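PDB 3QBM: TetR transcriptional regulator from Chloroflexus aurantiacus, which probably binds DNA as a two-subunit transcriptional regulator of the TetR family and also carries bound magnesium ions. Local coordinates for residues H77-D82 against R145-P150; T83-L88 against H187-I192; E130-I135 against L157-I162. One frame throughout, in Å; residues are numbered along the deposited sequence.

Interaction 1 of 3, residues H77-D82 against R145-P150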
ATOM      1  N   HIS A  77      24.885  -0.012 -14.509  1.00 24.56           N
ATOM      2  CA  HIS A  77      25.110  -1.427 -14.243  1.00 23.46           C
ATOM      3  C   HIS A  77      25.554  -2.148 -15.543  1.00 25.82           C
ATOM      4  O   HIS A  77      25.235  -1.729 -16.658  1.00 26.12           O
ATOM      5  CB  HIS A  77      23.873  -2.082 -13.607  1.00 21.97           C
ATOM      6  CG  HIS A  77      23.567  -1.554 -12.241  1.00 21.85           C
ATOM      7  ND1 HIS A  77      24.185  -2.028 -11.108  1.00 25.57           N
ATOM      8  CD2 HIS A  77      22.745  -0.561 -11.835  1.00 26.56           C
ATOM      9  CE1 HIS A  77      23.745  -1.360 -10.057  1.00 23.13           C
ATOM     10  NE2 HIS A  77      22.895  -0.445 -10.476  1.00 18.89           N
ATOM     11  N   LYS A  78      26.305  -3.220 -15.382  1.00 24.30           N
ATOM     12  CA  LYS A  78      26.919  -3.910 -16.519  1.00 26.46           C
ATOM     13  C   LYS A  78      26.129  -5.142 -16.977  1.00 25.89           C
ATOM     14  O   LYS A  78      26.513  -5.747 -17.973  1.00 27.93           O
ATOM     15  CB  LYS A  78      28.376  -4.324 -16.196  1.00 29.35           C
ATOM     16  CG  LYS A  78      28.535  -5.298 -15.016  1.00 38.99           C
ATOM     17  CD  LYS A  78      29.993  -5.529 -14.642  1.00 52.74           C
ATOM     18  CE  LYS A  78      30.116  -6.347 -13.354  1.00 55.30           C
ATOM     19  NZ  LYS A  78      31.545  -6.390 -12.868  1.00 61.65           N
ATOM     20  N   HIS A  79      25.051  -5.483 -16.252  1.00 18.78           N
ATOM     21  CA  HIS A  79      24.206  -6.664 -16.517  1.00 18.08           C
ATOM     22  C   HIS A  79      22.775  -6.285 -16.187  1.00 16.28           C
ATOM     23  O   HIS A  79      22.514  -5.558 -15.202  1.00 15.28           O
ATOM     24  CB  HIS A  79      24.668  -7.795 -15.622  1.00 17.10           C
ATOM     25  CG  HIS A  79      24.128  -9.138 -15.962  1.00 17.10           C
ATOM     26  ND1 HIS A  79      22.840  -9.513 -15.663  1.00 15.16           N
ATOM     27  CD2 HIS A  79      24.734 -10.235 -16.469  1.00 15.86           C
ATOM     28  CE1 HIS A  79      22.662 -10.773 -16.004  1.00 16.10           C
ATOM     29  NE2 HIS A  79      23.793 -11.230 -16.508  1.00 14.24           N
ATOM     30  N   THR A  80      21.839  -6.743 -17.026  1.00 13.87           N
ATOM     31  CA  THR A  80      20.443  -6.352 -16.896  1.00 15.77           C
ATOM     32  C   THR A  80      19.816  -6.852 -15.604  1.00 12.84           C
ATOM     33  O   THR A  80      18.900  -6.234 -15.075  1.00 14.46           O
ATOM     34  CB  THR A  80      19.560  -6.846 -18.080  1.00 15.37           C
ATOM     35  OG1 THR A  80      19.705  -8.259 -18.233  1.00 15.85           O
ATOM     36  CG2 THR A  80      19.915  -6.082 -19.410  1.00 14.23           C
ATOM     37  N   VAL A  81      20.292  -7.982 -15.102  1.00 12.16           N
ATOM     38  CA  VAL A  81      19.804  -8.468 -13.831  1.00 11.15           C
ATOM     39  C   VAL A  81      20.269  -7.566 -12.684  1.00 10.72           C
ATOM     40  O   VAL A  81      19.480  -7.270 -11.763  1.00 14.24           O
ATOM     41  CB  VAL A  81      20.124  -9.953 -13.645  1.00 11.62           C
ATOM     42  CG1 VAL A  81      19.847 -10.461 -12.196  1.00 12.74           C
ATOM     43  CG2 VAL A  81      19.289 -10.783 -14.675  1.00 16.42           C
ATOM     44  N   ASP A  82      21.515  -7.105 -12.752  1.00 15.02           N
ATOM     45  CA  ASP A  82      22.032  -6.151 -11.764  1.00 16.09           C
ATOM     46  C   ASP A  82      21.145  -4.922 -11.753  1.00 14.58           C
ATOM     47  O   ASP A  82      20.842  -4.393 -10.692  1.00 14.15           O
ATOM     48  CB  ASP A  82      23.483  -5.756 -12.047  1.00 16.80           C
ATOM     49  CG  ASP A  82      24.466  -6.917 -11.883  1.00 21.01           C
ATOM     50  OD1 ASP A  82      24.096  -7.977 -11.384  1.00 21.19           O
ATOM     51  OD2 ASP A  82      25.619  -6.757 -12.273  1.00 23.70           O
ATOM     52  N   ARG A 145      20.494 -10.430 -24.801  1.00 16.49           N
ATOM     53  CA  ARG A 145      21.900 -10.641 -24.453  1.00 16.98           C
ATOM     54  C   ARG A 145      22.203 -12.035 -23.919  1.00 17.80           C
ATOM     55  O   ARG A 145      23.355 -12.316 -23.619  1.00 16.81           O
ATOM     56  CB  ARG A 145      22.332  -9.645 -23.364  1.00 16.38           C
ATOM     57  CG  ARG A 145      22.427  -8.167 -23.863  1.00 14.58           C
ATOM     58  CD  ARG A 145      22.715  -7.169 -22.773  1.00 19.28           C
ATOM     59  NE  ARG A 145      24.068  -7.331 -22.261  1.00 17.98           N
ATOM     60  CZ  ARG A 145      25.150  -6.790 -22.811  1.00 22.79           C
ATOM     61  NH1 ARG A 145      25.078  -6.066 -23.916  1.00 21.69           N
ATOM     62  NH2 ARG A 145      26.329  -7.003 -22.262  1.00 26.26           N
ATOM     63  N   GLY A 146      21.188 -12.883 -23.755  1.00 17.48           N
ATOM     64  CA  GLY A 146      21.400 -14.181 -23.127  1.00 18.05           C
ATOM     65  C   GLY A 146      21.608 -14.090 -21.625  1.00 18.43           C
ATOM     66  O   GLY A 146      22.117 -15.019 -21.003  1.00 15.56           O
ATOM     67  N   GLU A 147      21.214 -12.968 -21.044  1.00 15.71           N
ATOM     68  CA  GLU A 147      21.333 -12.746 -19.596  1.00 15.29           C
ATOM     69  C   GLU A 147      20.073 -13.155 -18.854  1.00 15.36           C
ATOM     70  O   GLU A 147      20.118 -13.449 -17.660  1.00 17.91           O
ATOM     71  CB  GLU A 147      21.626 -11.278 -19.301  1.00 14.67           C
ATOM     72  CG  GLU A 147      22.943 -10.814 -19.835  1.00 17.78           C
ATOM     73  CD  GLU A 147      23.173  -9.339 -19.650  1.00 16.58           C
ATOM     74  OE1 GLU A 147      22.261  -8.612 -19.317  1.00 16.03           O
ATOM     75  OE2 GLU A 147      24.283  -8.900 -19.886  1.00 16.30           O
ATOM     76  N   ILE A 148      18.952 -13.174 -19.550  1.00 12.13           N
ATOM     77  CA  ILE A 148      17.651 -13.459 -18.959  1.00 14.51           C
ATOM     78  C   ILE A 148      16.967 -14.562 -19.773  1.00 14.82           C
ATOM     79  O   ILE A 148      17.026 -14.552 -21.004  1.00 15.22           O
ATOM     80  CB  ILE A 148      16.784 -12.185 -18.893  1.00 12.06           C
ATOM     81  CG1 ILE A 148      17.353 -11.255 -17.811  1.00 11.93           C
ATOM     82  CG2 ILE A 148      15.275 -12.528 -18.555  1.00 11.47           C
ATOM     83  CD1 ILE A 148      16.603  -9.929 -17.627  1.00  9.42           C
ATOM     84  N   ARG A 149      16.345 -15.511 -19.088  1.00 15.64           N
ATOM     85  CA  ARG A 149      15.651 -16.616 -19.771  1.00 19.07           C
ATOM     86  C   ARG A 149      14.575 -16.079 -20.706  1.00 16.75           C
ATOM     87  O   ARG A 149      13.775 -15.226 -20.329  1.00 15.84           O
ATOM     88  CB  ARG A 149      15.018 -17.592 -18.759  1.00 16.94           C
ATOM     89  CG  ARG A 149      15.982 -18.267 -17.879  1.00 17.76           C
ATOM     90  CD  ARG A 149      15.389 -19.365 -16.980  1.00 19.77           C
ATOM     91  NE  ARG A 149      16.492 -20.028 -16.282  1.00 20.65           N
ATOM     92  CZ  ARG A 149      17.182 -21.086 -16.730  1.00 30.15           C
ATOM     93  NH1 ARG A 149      16.854 -21.693 -17.867  1.00 25.45           N
ATOM     94  NH2 ARG A 149      18.205 -21.562 -16.013  1.00 26.72           N
ATOM     95  N   PRO A 150      14.534 -16.571 -21.962  1.00 16.76           N
ATOM     96  CA  PRO A 150      13.505 -16.062 -22.881  1.00 18.36           C
ATOM     97  C   PRO A 150      12.057 -16.250 -22.446  1.00 17.79           C
ATOM     98  O   PRO A 150      11.181 -15.497 -22.893  1.00 18.24           O
ATOM     99  CB  PRO A 150      13.754 -16.830 -24.195  1.00 20.32           C
ATOM    100  CG  PRO A 150      14.906 -17.663 -23.999  1.00 23.83           C
ATOM    101  CD  PRO A 150      15.435 -17.561 -22.587  1.00 19.88           C
TER

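Interaction 2 of 3, residues T83-L88 against H187-I192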
ATOM      1  N   THR A  83      20.749  -4.448 -12.932  1.00 15.38           N
ATOM      2  CA  THR A  83      19.891  -3.293 -13.037  1.00 13.19           C
ATOM      3  C   THR A  83      18.511  -3.537 -12.438  1.00 13.63           C
ATOM      4  O   THR A  83      17.968  -2.691 -11.707  1.00 12.25           O
ATOM      5  CB  THR A  83      19.718  -2.842 -14.514  1.00 14.14           C
ATOM      6  OG1 THR A  83      21.001  -2.818 -15.150  1.00 15.06           O
ATOM      7  CG2 THR A  83      19.054  -1.484 -14.535  1.00 14.77           C
ATOM      8  N   ILE A  84      17.958  -4.721 -12.672  1.00 14.25           N
ATOM      9  CA  ILE A  84      16.643  -5.030 -12.108  1.00 15.39           C
ATOM     10  C   ILE A  84      16.726  -5.119 -10.560  1.00 12.34           C
ATOM     11  O   ILE A  84      15.870  -4.614  -9.856  1.00 14.79           O
ATOM     12  CB  ILE A  84      16.024  -6.300 -12.713  1.00 14.69           C
ATOM     13  CG1 ILE A  84      15.653  -6.033 -14.173  1.00 12.23           C
ATOM     14  CG2 ILE A  84      14.744  -6.637 -11.978  1.00 14.29           C
ATOM     15  CD1 ILE A  84      15.428  -7.316 -15.022  1.00 16.64           C
ATOM     16  N   ILE A  85      17.777  -5.727 -10.057  1.00 15.12           N
ATOM     17  CA  ILE A  85      17.971  -5.821  -8.605  1.00 13.20           C
ATOM     18  C   ILE A  85      18.223  -4.401  -7.991  1.00 11.53           C
ATOM     19  O   ILE A  85      17.812  -4.116  -6.885  1.00 13.13           O
ATOM     20  CB  ILE A  85      19.100  -6.851  -8.300  1.00 12.63           C
ATOM     21  CG1 ILE A  85      18.647  -8.247  -8.677  1.00 13.12           C
ATOM     22  CG2 ILE A  85      19.533  -6.780  -6.820  1.00 19.43           C
ATOM     23  CD1 ILE A  85      19.655  -9.346  -8.420  1.00 15.04           C
ATOM     24  N   ALA A  86      18.826  -3.497  -8.746  1.00 12.18           N
ATOM     25  CA  ALA A  86      19.054  -2.126  -8.269  1.00 11.63           C
ATOM     26  C   ALA A  86      17.717  -1.412  -8.129  1.00 14.04           C
ATOM     27  O   ALA A  86      17.560  -0.538  -7.277  1.00 14.83           O
ATOM     28  CB  ALA A  86      19.990  -1.368  -9.211  1.00 13.58           C
ATOM     29  N   PHE A  87      16.742  -1.779  -8.964  1.00 14.28           N
ATOM     30  CA  PHE A  87      15.359  -1.263  -8.796  1.00 14.88           C
ATOM     31  C   PHE A  87      14.781  -1.666  -7.421  1.00 14.50           C
ATOM     32  O   PHE A  87      14.197  -0.831  -6.709  1.00 13.35           O
ATOM     33  CB  PHE A  87      14.495  -1.765  -9.946  1.00 15.37           C
ATOM     34  CG  PHE A  87      13.108  -1.212  -9.978  1.00 14.60           C
ATOM     35  CD1 PHE A  87      12.081  -1.835  -9.264  1.00 17.03           C
ATOM     36  CD2 PHE A  87      12.814  -0.093 -10.733  1.00 17.71           C
ATOM     37  CE1 PHE A  87      10.769  -1.346  -9.299  1.00 17.45           C
ATOM     38  CE2 PHE A  87      11.483   0.407 -10.766  1.00 15.39           C
ATOM     39  CZ  PHE A  87      10.486  -0.226 -10.063  1.00 16.95           C
ATOM     40  N   LEU A  88      14.985  -2.921  -7.028  1.00 12.70           N
ATOM     41  CA  LEU A  88      14.633  -3.379  -5.689  1.00 12.67           C
ATOM     42  C   LEU A  88      15.401  -2.577  -4.634  1.00 13.18           C
ATOM     43  O   LEU A  88      14.810  -2.150  -3.621  1.00 14.82           O
ATOM     44  CB  LEU A  88      14.920  -4.876  -5.481  1.00 13.58           C
ATOM     45  CG  LEU A  88      14.514  -5.888  -6.543  1.00 12.80           C
ATOM     46  CD1 LEU A  88      14.959  -7.304  -6.190  1.00 17.55           C
ATOM     47  CD2 LEU A  88      13.000  -5.840  -6.770  1.00 15.64           C
ATOM     48  N   HIS A 187      14.255 -11.790  -0.891  1.00 13.98           N
ATOM     49  CA  HIS A 187      13.423 -12.758  -1.584  1.00 14.56           C
ATOM     50  C   HIS A 187      13.446 -12.553  -3.095  1.00 11.79           C
ATOM     51  O   HIS A 187      13.704 -13.486  -3.842  1.00 12.44           O
ATOM     52  CB  HIS A 187      11.981 -12.633  -1.147  1.00 12.93           C
ATOM     53  CG  HIS A 187      11.079 -13.516  -1.925  1.00  8.98           C
ATOM     54  ND1 HIS A 187      11.108 -14.886  -1.787  1.00 15.37           N
ATOM     55  CD2 HIS A 187      10.115 -13.240  -2.836  1.00 17.68           C
ATOM     56  CE1 HIS A 187      10.216 -15.413  -2.615  1.00 25.12           C
ATOM     57  NE2 HIS A 187       9.579 -14.435  -3.233  1.00 21.21           N
ATOM     58  N   LEU A 188      13.186 -11.338  -3.544  1.00  9.83           N
ATOM     59  CA  LEU A 188      13.157 -11.061  -4.978  1.00  9.58           C
ATOM     60  C   LEU A 188      14.529 -11.128  -5.652  1.00  9.38           C
ATOM     61  O   LEU A 188      14.643 -11.616  -6.767  1.00 13.27           O
ATOM     62  CB  LEU A 188      12.442  -9.740  -5.283  1.00 10.59           C
ATOM     63  CG  LEU A 188      10.909  -9.780  -5.069  1.00 13.18           C
ATOM     64  CD1 LEU A 188      10.374  -8.363  -5.277  1.00 16.81           C
ATOM     65  CD2 LEU A 188      10.171 -10.836  -5.932  1.00 13.52           C
ATOM     66  N   ALA A 189      15.564 -10.631  -5.005  1.00 13.53           N
ATOM     67  CA  ALA A 189      16.895 -10.715  -5.571  1.00 11.53           C
ATOM     68  C   ALA A 189      17.286 -12.169  -5.775  1.00 13.45           C
ATOM     69  O   ALA A 189      17.878 -12.528  -6.802  1.00 11.09           O
ATOM     70  CB  ALA A 189      17.912  -9.993  -4.676  1.00 12.64           C
ATOM     71  N   THR A 190      16.939 -13.007  -4.797  1.00 13.52           N
ATOM     72  CA  THR A 190      17.279 -14.416  -4.826  1.00 12.07           C
ATOM     73  C   THR A 190      16.449 -15.097  -5.918  1.00 12.06           C
ATOM     74  O   THR A 190      16.988 -15.842  -6.754  1.00 12.67           O
ATOM     75  CB  THR A 190      17.078 -15.065  -3.445  1.00 17.53           C
ATOM     76  OG1 THR A 190      17.930 -14.417  -2.494  1.00 16.20           O
ATOM     77  CG2 THR A 190      17.431 -16.537  -3.504  1.00 18.68           C
ATOM     78  N   TYR A 191      15.153 -14.793  -5.964  1.00 13.24           N
ATOM     79  CA  TYR A 191      14.267 -15.365  -6.987  1.00 10.89           C
ATOM     80  C   TYR A 191      14.745 -14.999  -8.400  1.00 14.10           C
ATOM     81  O   TYR A 191      14.867 -15.861  -9.273  1.00 14.40           O
ATOM     82  CB  TYR A 191      12.834 -14.890  -6.764  1.00 13.35           C
ATOM     83  CG  TYR A 191      11.938 -15.064  -7.954  1.00 11.39           C
ATOM     84  CD1 TYR A 191      11.536 -16.350  -8.372  1.00 21.32           C
ATOM     85  CD2 TYR A 191      11.427 -13.952  -8.660  1.00 20.39           C
ATOM     86  CE1 TYR A 191      10.681 -16.504  -9.476  1.00 27.17           C
ATOM     87  CE2 TYR A 191      10.584 -14.113  -9.747  1.00 21.02           C
ATOM     88  CZ  TYR A 191      10.220 -15.395 -10.152  1.00 28.90           C
ATOM     89  OH  TYR A 191       9.369 -15.563 -11.232  1.00 31.71           O
ATOM     90  N   ILE A 192      15.049 -13.725  -8.601  1.00 10.91           N
ATOM     91  CA  ILE A 192      15.530 -13.231  -9.908  1.00 10.80           C
ATOM     92  C   ILE A 192      16.882 -13.862 -10.270  1.00 13.58           C
ATOM     93  O   ILE A 192      17.094 -14.355 -11.386  1.00 14.21           O
ATOM     94  CB  ILE A 192      15.551 -11.691  -9.924  1.00 14.16           C
ATOM     95  CG1 ILE A 192      14.137 -11.137  -9.907  1.00 15.39           C
ATOM     96  CG2 ILE A 192      16.292 -11.169 -11.158  1.00 15.38           C
ATOM     97  CD1 ILE A 192      14.113  -9.661  -9.533  1.00 11.67           C
TER

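Interaction 3 of 3, residues E130-I135 against L157-I162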
ATOM      1  N   GLU A 130       5.380   3.667 -15.965  1.00 16.94           N
ATOM      2  CA  GLU A 130       6.797   3.957 -16.276  0.60 19.01           C
ATOM      3  C   GLU A 130       7.674   2.851 -15.704  1.00 16.44           C
ATOM      4  O   GLU A 130       8.585   2.364 -16.381  1.00 16.59           O
ATOM      5  CB  GLU A 130       7.301   5.265 -15.669  0.60 17.84           C
ATOM      6  CG  GLU A 130       6.602   6.529 -16.037  0.60 24.05           C
ATOM      7  CD  GLU A 130       7.247   7.704 -15.324  0.60 28.48           C
ATOM      8  OE1 GLU A 130       6.575   8.353 -14.493  0.60 35.05           O
ATOM      9  OE2 GLU A 130       8.457   7.943 -15.545  0.60 22.52           O
ATOM     10  N   TRP A 131       7.433   2.479 -14.431  1.00 17.13           N
ATOM     11  CA  TRP A 131       8.186   1.371 -13.797  1.00 15.42           C
ATOM     12  C   TRP A 131       8.040   0.066 -14.598  1.00 15.62           C
ATOM     13  O   TRP A 131       8.998  -0.655 -14.824  1.00 18.90           O
ATOM     14  CB  TRP A 131       7.711   1.123 -12.339  1.00 14.87           C
ATOM     15  CG  TRP A 131       7.944   2.272 -11.409  1.00 13.58           C
ATOM     16  CD1 TRP A 131       8.855   3.293 -11.554  1.00 18.95           C
ATOM     17  CD2 TRP A 131       7.327   2.472 -10.135  1.00 13.70           C
ATOM     18  NE1 TRP A 131       8.797   4.127 -10.475  1.00 20.93           N
ATOM     19  CE2 TRP A 131       7.885   3.636  -9.576  1.00 19.95           C
ATOM     20  CE3 TRP A 131       6.366   1.770  -9.406  1.00 16.26           C
ATOM     21  CZ2 TRP A 131       7.486   4.141  -8.333  1.00 19.51           C
ATOM     22  CZ3 TRP A 131       5.951   2.278  -8.182  1.00 15.96           C
ATOM     23  CH2 TRP A 131       6.528   3.461  -7.658  1.00 17.14           C
ATOM     24  N   ARG A 132       6.819  -0.247 -14.994  1.00 13.66           N
ATOM     25  CA  ARG A 132       6.561  -1.428 -15.796  1.00 15.52           C
ATOM     26  C   ARG A 132       7.321  -1.385 -17.144  1.00 16.12           C
ATOM     27  O   ARG A 132       7.910  -2.398 -17.571  1.00 16.02           O
ATOM     28  CB  ARG A 132       5.051  -1.550 -16.063  1.00 15.31           C
ATOM     29  CG  ARG A 132       4.267  -1.901 -14.860  1.00 15.94           C
ATOM     30  CD  ARG A 132       2.781  -1.750 -15.059  1.00 14.64           C
ATOM     31  NE  ARG A 132       2.192  -2.828 -15.844  1.00 15.74           N
ATOM     32  CZ  ARG A 132       0.915  -2.848 -16.224  1.00 20.87           C
ATOM     33  NH1 ARG A 132       0.078  -1.847 -15.904  1.00 22.78           N
ATOM     34  NH2 ARG A 132       0.458  -3.889 -16.896  1.00 20.59           N
ATOM     35  N   GLU A 133       7.282  -0.236 -17.809  1.00 16.24           N
ATOM     36  CA  GLU A 133       8.029  -0.074 -19.062  1.00 19.38           C
ATOM     37  C   GLU A 133       9.553  -0.247 -18.835  1.00 19.36           C
ATOM     38  O   GLU A 133      10.227  -0.865 -19.646  1.00 16.27           O
ATOM     39  CB  GLU A 133       7.747   1.274 -19.715  1.00 21.33           C
ATOM     40  CG  GLU A 133       8.311   1.424 -21.150  1.00 30.56           C
ATOM     41  CD  GLU A 133       7.488   0.676 -22.234  1.00 47.73           C
ATOM     42  OE1 GLU A 133       7.383  -0.576 -22.198  1.00 45.67           O
ATOM     43  OE2 GLU A 133       6.957   1.362 -23.151  1.00 55.55           O
ATOM     44  N   THR A 134      10.069   0.326 -17.748  1.00 17.16           N
ATOM     45  CA  THR A 134      11.497   0.185 -17.366  1.00 17.99           C
ATOM     46  C   THR A 134      11.925  -1.260 -17.215  1.00 17.65           C
ATOM     47  O   THR A 134      12.923  -1.701 -17.791  1.00 15.59           O
ATOM     48  CB  THR A 134      11.798   0.977 -16.061  1.00 18.81           C
ATOM     49  OG1 THR A 134      11.706   2.359 -16.392  1.00 20.05           O
ATOM     50  CG2 THR A 134      13.239   0.708 -15.515  1.00 18.49           C
ATOM     51  N   ILE A 135      11.145  -1.996 -16.449  1.00 15.09           N
ATOM     52  CA  ILE A 135      11.420  -3.398 -16.198  0.50 16.10           C
ATOM     53  C   ILE A 135      11.234  -4.213 -17.512  1.00 15.40           C
ATOM     54  O   ILE A 135      12.049  -5.071 -17.809  1.00 15.33           O
ATOM     55  CB  ILE A 135      10.574  -3.883 -14.967  0.50 16.03           C
ATOM     56  CG1 ILE A 135      10.968  -3.081 -13.717  0.50 17.11           C
ATOM     57  CG2 ILE A 135      10.744  -5.393 -14.717  0.50 16.00           C
ATOM     58  CD1 ILE A 135      10.056  -3.271 -12.500  0.50 16.78           C
ATOM     59  N   LEU A 157       6.711 -10.059 -14.073  1.00 11.91           N
ATOM     60  CA  LEU A 157       7.820  -9.775 -13.144  1.00 13.93           C
ATOM     61  C   LEU A 157       7.694  -8.353 -12.586  1.00 13.27           C
ATOM     62  O   LEU A 157       7.852  -8.111 -11.368  1.00 14.13           O
ATOM     63  CB  LEU A 157       9.160  -9.993 -13.842  1.00 13.07           C
ATOM     64  CG  LEU A 157      10.427  -9.695 -13.025  1.00 13.52           C
ATOM     65  CD1 LEU A 157      10.422 -10.608 -11.772  1.00 10.52           C
ATOM     66  CD2 LEU A 157      11.742  -9.828 -13.855  1.00 16.23           C
ATOM     67  N   ALA A 158       7.383  -7.406 -13.464  1.00 15.42           N
ATOM     68  CA  ALA A 158       7.296  -5.992 -13.071  1.00 11.81           C
ATOM     69  C   ALA A 158       6.238  -5.777 -12.026  1.00 14.07           C
ATOM     70  O   ALA A 158       6.460  -5.114 -11.012  1.00 13.64           O
ATOM     71  CB  ALA A 158       7.023  -5.101 -14.289  1.00 11.49           C
ATOM     72  N   LEU A 159       5.058  -6.331 -12.276  1.00 12.81           N
ATOM     73  CA  LEU A 159       3.981  -6.172 -11.321  1.00 12.31           C
ATOM     74  C   LEU A 159       4.278  -6.916 -10.021  1.00 13.20           C
ATOM     75  O   LEU A 159       3.918  -6.425  -8.960  1.00 12.92           O
ATOM     76  CB  LEU A 159       2.662  -6.628 -11.914  1.00 12.92           C
ATOM     77  CG  LEU A 159       2.098  -5.846 -13.073  1.00 12.18           C
ATOM     78  CD1 LEU A 159       0.933  -6.642 -13.681  1.00 14.44           C
ATOM     79  CD2 LEU A 159       1.606  -4.498 -12.687  1.00 15.46           C
ATOM     80  N   LEU A 160       4.934  -8.090 -10.073  1.00 12.16           N
ATOM     81  CA  LEU A 160       5.317  -8.771  -8.817  1.00 11.02           C
ATOM     82  C   LEU A 160       6.282  -7.906  -7.989  1.00 10.09           C
ATOM     83  O   LEU A 160       6.084  -7.720  -6.764  1.00 14.02           O
ATOM     84  CB  LEU A 160       5.972 -10.107  -9.124  1.00 13.73           C
ATOM     85  CG  LEU A 160       6.563 -10.853  -7.926  1.00 17.92           C
ATOM     86  CD1 LEU A 160       5.433 -11.304  -6.977  1.00 14.21           C
ATOM     87  CD2 LEU A 160       7.369 -12.062  -8.466  1.00 15.45           C
ATOM     88  N   ILE A 161       7.329  -7.405  -8.650  1.00  9.54           N
ATOM     89  CA  ILE A 161       8.315  -6.542  -8.033  1.00 12.00           C
ATOM     90  C   ILE A 161       7.659  -5.314  -7.409  1.00 10.60           C
ATOM     91  O   ILE A 161       7.900  -5.016  -6.261  1.00 11.19           O
ATOM     92  CB  ILE A 161       9.364  -6.057  -9.055  1.00 12.49           C
ATOM     93  CG1 ILE A 161      10.358  -7.171  -9.350  1.00 15.04           C
ATOM     94  CG2 ILE A 161      10.064  -4.792  -8.520  1.00 14.22           C
ATOM     95  CD1 ILE A 161      11.243  -6.885 -10.626  1.00 14.60           C
ATOM     96  N   ILE A 162       6.821  -4.603  -8.165  1.00 11.82           N
ATOM     97  CA  ILE A 162       6.178  -3.393  -7.646  1.00 12.70           C
ATOM     98  C   ILE A 162       5.271  -3.659  -6.444  1.00 11.86           C
ATOM     99  O   ILE A 162       5.328  -2.931  -5.445  1.00 12.72           O
ATOM    100  CB  ILE A 162       5.397  -2.640  -8.753  1.00 11.98           C
ATOM    101  CG1 ILE A 162       6.376  -2.182  -9.821  1.00 12.62           C
ATOM    102  CG2 ILE A 162       4.591  -1.448  -8.161  1.00 13.34           C
ATOM    103  CD1 ILE A 162       5.667  -1.770 -11.180  1.00 12.53           C
TER

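Interaction 1 of 3, residues H77-D82 against R145-P150
Glu147 grips Thr80 with OE1 and lies on the His79 ring. Its CG is anti to the carbonyl carbon (chi1 -64°) and the chain is extended beyond it, which brings the carboxylate over His79 and to Thr80. OE1 takes two bonds. Thr80 N reaches Glu147 OE1 at 3.0 Å, nearly straight at 169° but from above the carboxylate plane. Thr80 OG1 donates to Glu147 OE1 at 2.8 Å. Glu147 CG lies over one face of the His79 ring, a CH-pi contact of 3.8 Å to the centroid. The carboxylate stacks on that same ring, its plane tilted by only 8°. The ring is fixed in turn: His79 is the N-cap of helix 80-92, its ND1 accepts from Val81 N at 3.0 Å, and its NE2 pairs with Ala199 O. The helix start beside Glu147 would probably favour its negative charge. With Glu147 replaced by an alanine, Thr80 N, Thr80 OG1 and Arg145 NE are likely to lose their acceptor, and the His79 ring the group stacked on it. Next to it, Val81 CG2 packs on Ile148 CG1 at 3.7 Å. The outer side is looser. Arg145 is exposed and linked through NE to Glu147 OE2 at 2.9 Å. The 145-150 turn, opening with a Schellman motif at Gly146, follows helix 118-144. Ile148 reaches Ile143 of that helix, Ile84 of helix 80-92 and Val196 of helix 179-196.

Interaction 2 of 3, residues T83-L88 against H187-I192
Ile192 N donates to Leu188 O at 2.8 Å, a backbone bond of helix 179-196 that sets these two side chains one turn apart on the face turned to helix 80-92. The two helix segments run nearly antiparallel, at 168°, with their axes 9.9 Å apart. Leu88 makes the most contacts from segment 83-88. Its CD1 presses on Leu188 CB at 3.6 Å and lies beside Ala189 N. Its CD2 meets Leu188 CD1 at 3.9 Å, and the two leucine side chains cross at about a right angle. Ile192 has CG1 anti to the carbonyl carbon (chi1 -69°). This carries CD1 across to Ile84 CG2, 3.9 Å away, and the same CD1 is 4.2 Å from Leu88 CD1. Ile85 is partly exposed. Its extended CG1 arm lays CD1 against Ala189 O at 4.0 Å and against the small side chain of that alanine. Behind the contact, Ile161 of helix 154-175 touches Ile84 and Leu88, which extends the apolar layer. Elsewhere on helix 179-196, His187 and Tyr191 meet the second subunit, where His187 NE2 bonds to His187 NE2 of that chain. The pair of helices is thus joined mainly by aliphatic side chains. Their cohesion rests on shape and on burial of carbon, while a polar bond of His187 serves the subunit interface.

Interaction 3 of 3, residues E130-I135 against L157-I162
Arg132 reaches across to segment 157-162, touching it from CB to NE. CB lies 4.4 Å from Ala158 CB. CG has Ile162 CD1 at 3.9 Å. CD touches Leu159 CD2 at 3.8 Å, and NE comes closer to the same Leu159 CD2, at 3.6 Å. A bend at chi3 (76°) turns the guanidinium so that this methyl lies over one face, toward its rim. At the tip, NH2 forms a salt bridge to Asp155 and NH1 one to Asp129. Trp131 starts the other flank: its CB meets Ile162 CD1 at 3.7 Å, and Ile162 CG2 lies at the ring edge near CE3. The segment axes come within 9.1 Å, which the small Ala158 probably helps allow. Ile135 also lies against Ala158, but it has two conformers, so the detail of that contact is doubtful. The segments cross at 126°. Leu171 and Leu175 of the second subunit pack against Ile162 and against Arg132 and Leu159. The chemistry is therefore mixed. Apolar carbon fills the seam, and the arginine gives its stem to that seam while its charge is held by two aspartates at the border.

In the fold
The three contacts lie in the helical C-terminal part of the chain. Interactions 1 and 2 are 12 Å apart between centres and share helix 80-92, which meets the 145-150 turn at its start and helix 179-196 further on. Interaction 3 is 11 Å from interaction 2 and 15 Å from interaction 1, centre to centre. It joins helices 118-144 and 154-175, and along the chain it is nested within the loop closed by interaction 2. Interaction 1 alternates with both. Ile161 joins interactions 2 and 3 through Ile84, Phe87 and Leu88. These two share one apolar core, with interaction 1 at its end near the C-terminus. Helices 154-175 and 179-196 also face the second subunit, consistent with TetR-family dimers.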